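Local coordinates for 4-alpha-glucanotransferase (Corynebacterium glutamicum, PDB 5B68), which is an amylomaltase, also called disproportionating enzyme, built on a TIM-barrel-type glucanotransferase domain with an N-terminal beta-sandwich domain, at residues 401-413 / 424-438. Numbering follows the deposited sequence.
Sequences LSHVLAPDASVGA and DWSQPPWHPVRLAEE
Ser410 OG reaches Asp424 OD1 at 2.7 Å on the syn lone pair of the carboxylate; with Ser410 OG anti to its own backbone N (chi1 -172°), the hydroxyl swings toward the neighbouring strand. Beside this pair, Val411 O receives Trp425 N at 2.8 Å and, weakly, Ser426 N, while Val411 N bonds to Gln427 O. Gly412 lays its CA over one face of the Trp425 indole, 4.0 Å from the centroid of the five-membered ring, and Val411 CG1 comes obliquely to CE3 of the same tryptophan. The other branch of Val411, CG2, packs on Pro429 CB (3.8 Å), the two side chains running antiparallel. Gln427 OE1 is buried against the Val411 side chain without a polar partner.

Where the type I turn 406-409 begins, Ala406 N meets Pro429 O almost head-on, and just before it His431 N binds Val404 O from above the carbonyl plane, so the backbones bridge again at Leu405 and Trp430. Val404 CG2 lies beside Trp430 CZ3 at 3.7 Å, and Leu435 CD2 sits over one face of that indole, toward its rim. The packing thins toward solvent, where His403 and Glu438 meet through ND1 and CG at 4.0 Å, ring and carboxylate planes nearly perpendicular (84°). Strand 467-472 flanks Val411 and Pro429. Strand 423-424 is the edge of a small four-stranded antiparallel sheet, and 409-413 the inner strand joining it to 467-472, a sheet separate from the eight parallel barrel strands of this TIM-barrel-clan enzyme.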
loop_
_atom_site.group_PDB
_atom_site.type_symbol
_atom_site.label_atom_id
_atom_site.label_comp_id
_atom_site.label_asym_id
_atom_site.label_seq_id
_atom_site.Cartn_x
_atom_site.Cartn_y
_atom_site.Cartn_z
ATOM N N LEU A 401 -11.416 -7.432 -10.906
ATOM C CA LEU A 401 -10.113 -7.568 -11.463
ATOM C C LEU A 401 -9.724 -9.003 -11.613
ATOM O O LEU A 401 -8.498 -9.295 -11.801
ATOM C CB LEU A 401 -9.049 -6.803 -10.647
ATOM C CG LEU A 401 -9.194 -5.305 -10.432
ATOM C CD1 LEU A 401 -7.968 -4.782 -9.697
ATOM C CD2 LEU A 401 -9.317 -4.603 -11.734
ATOM N N SER A 402 -10.702 -9.932 -11.593
ATOM C CA SER A 402 -10.386 -11.371 -11.628
ATOM C C SER A 402 -9.457 -11.785 -12.748
ATOM O O SER A 402 -8.664 -12.676 -12.599
ATOM C CB SER A 402 -11.676 -12.260 -11.688
ATOM O OG SER A 402 -12.494 -11.909 -12.810
ATOM N N HIS A 403 -9.636 -11.131 -13.862
ATOM C CA HIS A 403 -8.920 -11.411 -15.127
ATOM C C HIS A 403 -7.421 -11.061 -15.078
ATOM O O HIS A 403 -6.664 -11.435 -16.008
ATOM C CB HIS A 403 -9.652 -10.656 -16.263
ATOM C CG HIS A 403 -9.755 -9.157 -16.078
ATOM N ND1 HIS A 403 -9.026 -8.245 -16.832
ATOM C CD2 HIS A 403 -10.517 -8.408 -15.242
ATOM C CE1 HIS A 403 -9.303 -7.011 -16.450
ATOM N NE2 HIS A 403 -10.200 -7.089 -15.480
ATOM N N VAL A 404 -6.995 -10.322 -14.030
ATOM C CA VAL A 404 -5.600 -10.047 -13.815
ATOM C C VAL A 404 -5.086 -10.569 -12.446
ATOM O O VAL A 404 -4.011 -10.180 -12.035
ATOM C CB VAL A 404 -5.249 -8.553 -13.998
ATOM C CG1 VAL A 404 -5.487 -8.081 -15.436
ATOM C CG2 VAL A 404 -5.961 -7.637 -13.015
ATOM N N LEU A 405 -5.817 -11.494 -11.827
ATOM C CA LEU A 405 -5.396 -12.117 -10.544
ATOM C C LEU A 405 -5.173 -13.579 -10.717
ATOM O O LEU A 405 -5.584 -14.174 -11.729
ATOM C CB LEU A 405 -6.496 -11.875 -9.488
ATOM C CG LEU A 405 -6.686 -10.415 -9.113
ATOM C CD1 LEU A 405 -7.994 -10.205 -8.352
ATOM C CD2 LEU A 405 -5.509 -9.862 -8.350
ATOM N N ALA A 406 -4.559 -14.214 -9.735
ATOM C CA ALA A 406 -4.436 -15.661 -9.675
ATOM C C ALA A 406 -5.081 -16.089 -8.347
ATOM O O ALA A 406 -4.364 -16.350 -7.374
ATOM C CB ALA A 406 -2.960 -16.068 -9.747
ATOM N N PRO A 407 -6.437 -16.139 -8.291
ATOM C CA PRO A 407 -7.086 -16.324 -7.002
ATOM C C PRO A 407 -6.898 -17.693 -6.312
ATOM O O PRO A 407 -7.125 -17.775 -5.106
ATOM C CB PRO A 407 -8.598 -16.043 -7.323
ATOM C CG PRO A 407 -8.721 -16.312 -8.775
ATOM C CD PRO A 407 -7.429 -15.834 -9.353
ATOM N N ASP A 408 -6.391 -18.712 -7.006
ATOM C CA ASP A 408 -6.103 -19.978 -6.315
ATOM C C ASP A 408 -4.788 -19.983 -5.581
ATOM O O ASP A 408 -4.406 -20.992 -5.009
ATOM C CB ASP A 408 -6.203 -21.120 -7.308
ATOM C CG ASP A 408 -7.654 -21.387 -7.772
ATOM O OD1 ASP A 408 -8.593 -20.889 -7.176
ATOM O OD2 ASP A 408 -7.851 -22.156 -8.710
ATOM N N ALA A 409 -4.072 -18.858 -5.588
ATOM C CA ALA A 409 -2.887 -18.676 -4.761
ATOM C C ALA A 409 -3.240 -17.601 -3.723
ATOM O O ALA A 409 -4.140 -16.735 -3.921
ATOM C CB ALA A 409 -1.670 -18.229 -5.606
ATOM N N SER A 410 -2.487 -17.630 -2.640
ATOM C CA SER A 410 -2.682 -16.716 -1.556
ATOM C C SER A 410 -1.300 -16.141 -1.185
ATOM O O SER A 410 -0.320 -16.874 -1.040
ATOM C CB SER A 410 -3.398 -17.459 -0.380
ATOM O OG SER A 410 -3.748 -16.505 0.586
ATOM N N VAL A 411 -1.225 -14.860 -1.009
ATOM C CA VAL A 411 0.034 -14.131 -0.668
ATOM C C VAL A 411 0.392 -14.234 0.799
ATOM O O VAL A 411 -0.466 -14.160 1.652
ATOM C CB VAL A 411 -0.033 -12.635 -1.035
ATOM C CG1 VAL A 411 1.275 -11.924 -0.692
ATOM C CG2 VAL A 411 -0.304 -12.460 -2.498
ATOM N N GLY A 412 1.688 -14.369 1.072
ATOM C CA GLY A 412 2.119 -14.393 2.468
ATOM C C GLY A 412 3.598 -14.261 2.625
ATOM O O GLY A 412 4.245 -13.498 1.904
ATOM N N ALA A 413 4.134 -15.013 3.572
ATOM C CA ALA A 413 5.537 -14.904 3.936
ATOM C C ALA A 413 6.095 -16.278 4.385
ATOM O O ALA A 413 5.394 -17.068 4.989
ATOM C CB ALA A 413 5.647 -13.893 5.026
ATOM N N ASP A 424 0.140 -16.355 6.176
ATOM C CA ASP A 424 -0.744 -16.264 5.036
ATOM C C ASP A 424 -1.530 -14.983 5.206
ATOM O O ASP A 424 -2.263 -14.862 6.147
ATOM C CB ASP A 424 -1.705 -17.446 5.045
ATOM C CG ASP A 424 -2.656 -17.451 3.858
ATOM O OD1 ASP A 424 -2.473 -16.653 2.939
ATOM O OD2 ASP A 424 -3.573 -18.279 3.852
ATOM N N TRP A 425 -1.374 -14.034 4.294
ATOM C CA TRP A 425 -2.082 -12.761 4.372
ATOM C C TRP A 425 -3.432 -12.807 3.674
ATOM O O TRP A 425 -4.227 -11.915 3.811
ATOM C CB TRP A 425 -1.237 -11.635 3.788
ATOM C CG TRP A 425 0.072 -11.488 4.435
ATOM C CD1 TRP A 425 0.404 -11.899 5.663
ATOM C CD2 TRP A 425 1.245 -10.888 3.885
ATOM N NE1 TRP A 425 1.702 -11.607 5.930
ATOM C CE2 TRP A 425 2.244 -10.982 4.847
ATOM C CE3 TRP A 425 1.547 -10.290 2.669
ATOM C CZ2 TRP A 425 3.518 -10.492 4.642
ATOM C CZ3 TRP A 425 2.814 -9.803 2.474
ATOM C CH2 TRP A 425 3.782 -9.916 3.445
ATOM N N SER A 426 -3.630 -13.865 2.906
ATOM C CA SER A 426 -4.893 -14.225 2.280
ATOM C C SER A 426 -5.214 -13.524 0.956
ATOM O O SER A 426 -6.186 -13.821 0.325
ATOM C CB SER A 426 -6.040 -14.045 3.265
ATOM O OG SER A 426 -6.509 -12.732 3.231
ATOM N N GLN A 427 -4.362 -12.619 0.529
ATOM C CA GLN A 427 -4.649 -11.836 -0.661
ATOM C C GLN A 427 -4.442 -12.612 -1.954
ATOM O O GLN A 427 -3.520 -13.381 -2.037
ATOM C CB GLN A 427 -3.776 -10.596 -0.650
ATOM C CG GLN A 427 -3.920 -9.774 0.614
ATOM C CD GLN A 427 -2.614 -9.213 1.074
ATOM O OE1 GLN A 427 -1.589 -9.485 0.489
ATOM N NE2 GLN A 427 -2.647 -8.405 2.105
ATOM N N PRO A 428 -5.261 -12.370 -2.972
ATOM C CA PRO A 428 -4.950 -12.968 -4.271
ATOM C C PRO A 428 -3.888 -12.156 -5.009
ATOM O O PRO A 428 -3.997 -10.940 -5.075
ATOM C CB PRO A 428 -6.302 -12.934 -4.995
ATOM C CG PRO A 428 -6.999 -11.743 -4.461
ATOM C CD PRO A 428 -6.526 -11.630 -3.019
ATOM N N PRO A 429 -2.854 -12.802 -5.549
ATOM C CA PRO A 429 -1.821 -11.987 -6.187
ATOM C C PRO A 429 -2.228 -11.575 -7.575
ATOM O O PRO A 429 -3.008 -12.225 -8.229
ATOM C CB PRO A 429 -0.644 -12.926 -6.243
ATOM C CG PRO A 429 -1.232 -14.299 -6.317
ATOM C CD PRO A 429 -2.459 -14.216 -5.468
ATOM N N TRP A 430 -1.534 -10.585 -8.101
ATOM C CA TRP A 430 -1.641 -10.291 -9.508
ATOM C C TRP A 430 -1.195 -11.531 -10.279
ATOM O O TRP A 430 -0.346 -12.266 -9.843
ATOM C CB TRP A 430 -0.659 -9.200 -9.907
ATOM C CG TRP A 430 -0.850 -7.825 -9.399
ATOM C CD1 TRP A 430 0.048 -7.099 -8.705
ATOM C CD2 TRP A 430 -1.960 -6.956 -9.636
ATOM N NE1 TRP A 430 -0.429 -5.848 -8.452
ATOM C CE2 TRP A 430 -1.664 -5.730 -9.018
ATOM C CE3 TRP A 430 -3.174 -7.097 -10.290
ATOM C CZ2 TRP A 430 -2.538 -4.663 -9.038
ATOM C CZ3 TRP A 430 -4.035 -6.035 -10.307
ATOM C CH2 TRP A 430 -3.718 -4.838 -9.682
ATOM N N HIS A 431 -1.792 -11.742 -11.434
ATOM C CA HIS A 431 -1.273 -12.685 -12.371
ATOM C C HIS A 431 -0.150 -11.950 -13.152
ATOM O O HIS A 431 -0.438 -10.937 -13.798
ATOM C CB HIS A 431 -2.405 -13.125 -13.335
ATOM C CG HIS A 431 -1.976 -14.202 -14.264
ATOM N ND1 HIS A 431 -2.492 -15.479 -14.253
ATOM C CD2 HIS A 431 -0.975 -14.215 -15.167
ATOM C CE1 HIS A 431 -1.827 -16.219 -15.124
ATOM N NE2 HIS A 431 -0.933 -15.462 -15.721
ATOM N N PRO A 432 1.120 -12.414 -13.051
ATOM C CA PRO A 432 2.217 -11.688 -13.686
ATOM C C PRO A 432 2.103 -11.431 -15.197
ATOM O O PRO A 432 2.647 -10.412 -15.658
ATOM C CB PRO A 432 3.432 -12.544 -13.434
ATOM C CG PRO A 432 3.060 -13.430 -12.263
ATOM C CD PRO A 432 1.569 -13.546 -12.236
ATOM N N VAL A 433 1.560 -12.376 -15.953
ATOM C CA VAL A 433 1.352 -12.164 -17.410
ATOM C C VAL A 433 0.114 -11.414 -17.751
ATOM O O VAL A 433 0.124 -10.501 -18.600
ATOM C CB VAL A 433 1.404 -13.512 -18.206
ATOM C CG1 VAL A 433 1.177 -13.307 -19.706
ATOM C CG2 VAL A 433 2.717 -14.225 -17.925
ATOM N N ARG A 434 -1.030 -11.802 -17.202
ATOM C CA ARG A 434 -2.278 -11.174 -17.561
ATOM C C ARG A 434 -2.336 -9.708 -17.172
ATOM O O ARG A 434 -2.893 -8.903 -17.897
ATOM C CB ARG A 434 -3.480 -11.925 -16.971
ATOM C CG ARG A 434 -3.577 -13.332 -17.519
ATOM C CD ARG A 434 -4.707 -14.085 -16.905
ATOM N NE ARG A 434 -4.690 -15.382 -17.577
ATOM C CZ ARG A 434 -5.147 -16.538 -17.088
ATOM N NH1 ARG A 434 -5.722 -16.603 -15.895
ATOM N NH2 ARG A 434 -5.024 -17.643 -17.830
ATOM N N LEU A 435 -1.705 -9.326 -16.062
ATOM C CA LEU A 435 -1.640 -7.932 -15.705
ATOM C C LEU A 435 -0.890 -7.193 -16.836
ATOM O O LEU A 435 -1.272 -6.135 -17.191
ATOM C CB LEU A 435 -0.905 -7.716 -14.361
ATOM C CG LEU A 435 -0.836 -6.246 -13.902
ATOM C CD1 LEU A 435 -2.151 -5.528 -13.785
ATOM C CD2 LEU A 435 -0.044 -6.147 -12.649
ATOM N N ALA A 436 0.196 -7.782 -17.344
ATOM C CA ALA A 436 0.994 -7.162 -18.405
ATOM C C ALA A 436 0.200 -7.116 -19.742
ATOM O O ALA A 436 0.346 -6.126 -20.546
ATOM C CB ALA A 436 2.308 -7.892 -18.533
ATOM N N GLU A 437 -0.607 -8.132 -19.989
ATOM C CA GLU A 437 -1.468 -8.190 -21.169
ATOM C C GLU A 437 -2.501 -7.091 -21.150
ATOM O O GLU A 437 -2.954 -6.652 -22.179
ATOM C CB GLU A 437 -2.136 -9.545 -21.318
ATOM C CG GLU A 437 -1.153 -10.626 -21.674
ATOM C CD GLU A 437 -1.785 -11.992 -21.792
ATOM O OE1 GLU A 437 -2.811 -12.232 -21.164
ATOM O OE2 GLU A 437 -1.245 -12.820 -22.517
ATOM N N GLU A 438 -2.888 -6.688 -19.953
ATOM C CA GLU A 438 -3.838 -5.614 -19.776
ATOM C C GLU A 438 -3.131 -4.271 -19.680
ATOM O O GLU A 438 -3.713 -3.311 -19.295
ATOM C CB GLU A 438 -4.712 -5.829 -18.555
ATOM C CG GLU A 438 -5.694 -6.952 -18.726
ATOM C CD GLU A 438 -6.713 -6.690 -19.807
ATOM O OE1 GLU A 438 -7.249 -5.585 -19.898
ATOM O OE2 GLU A 438 -6.986 -7.612 -20.558
#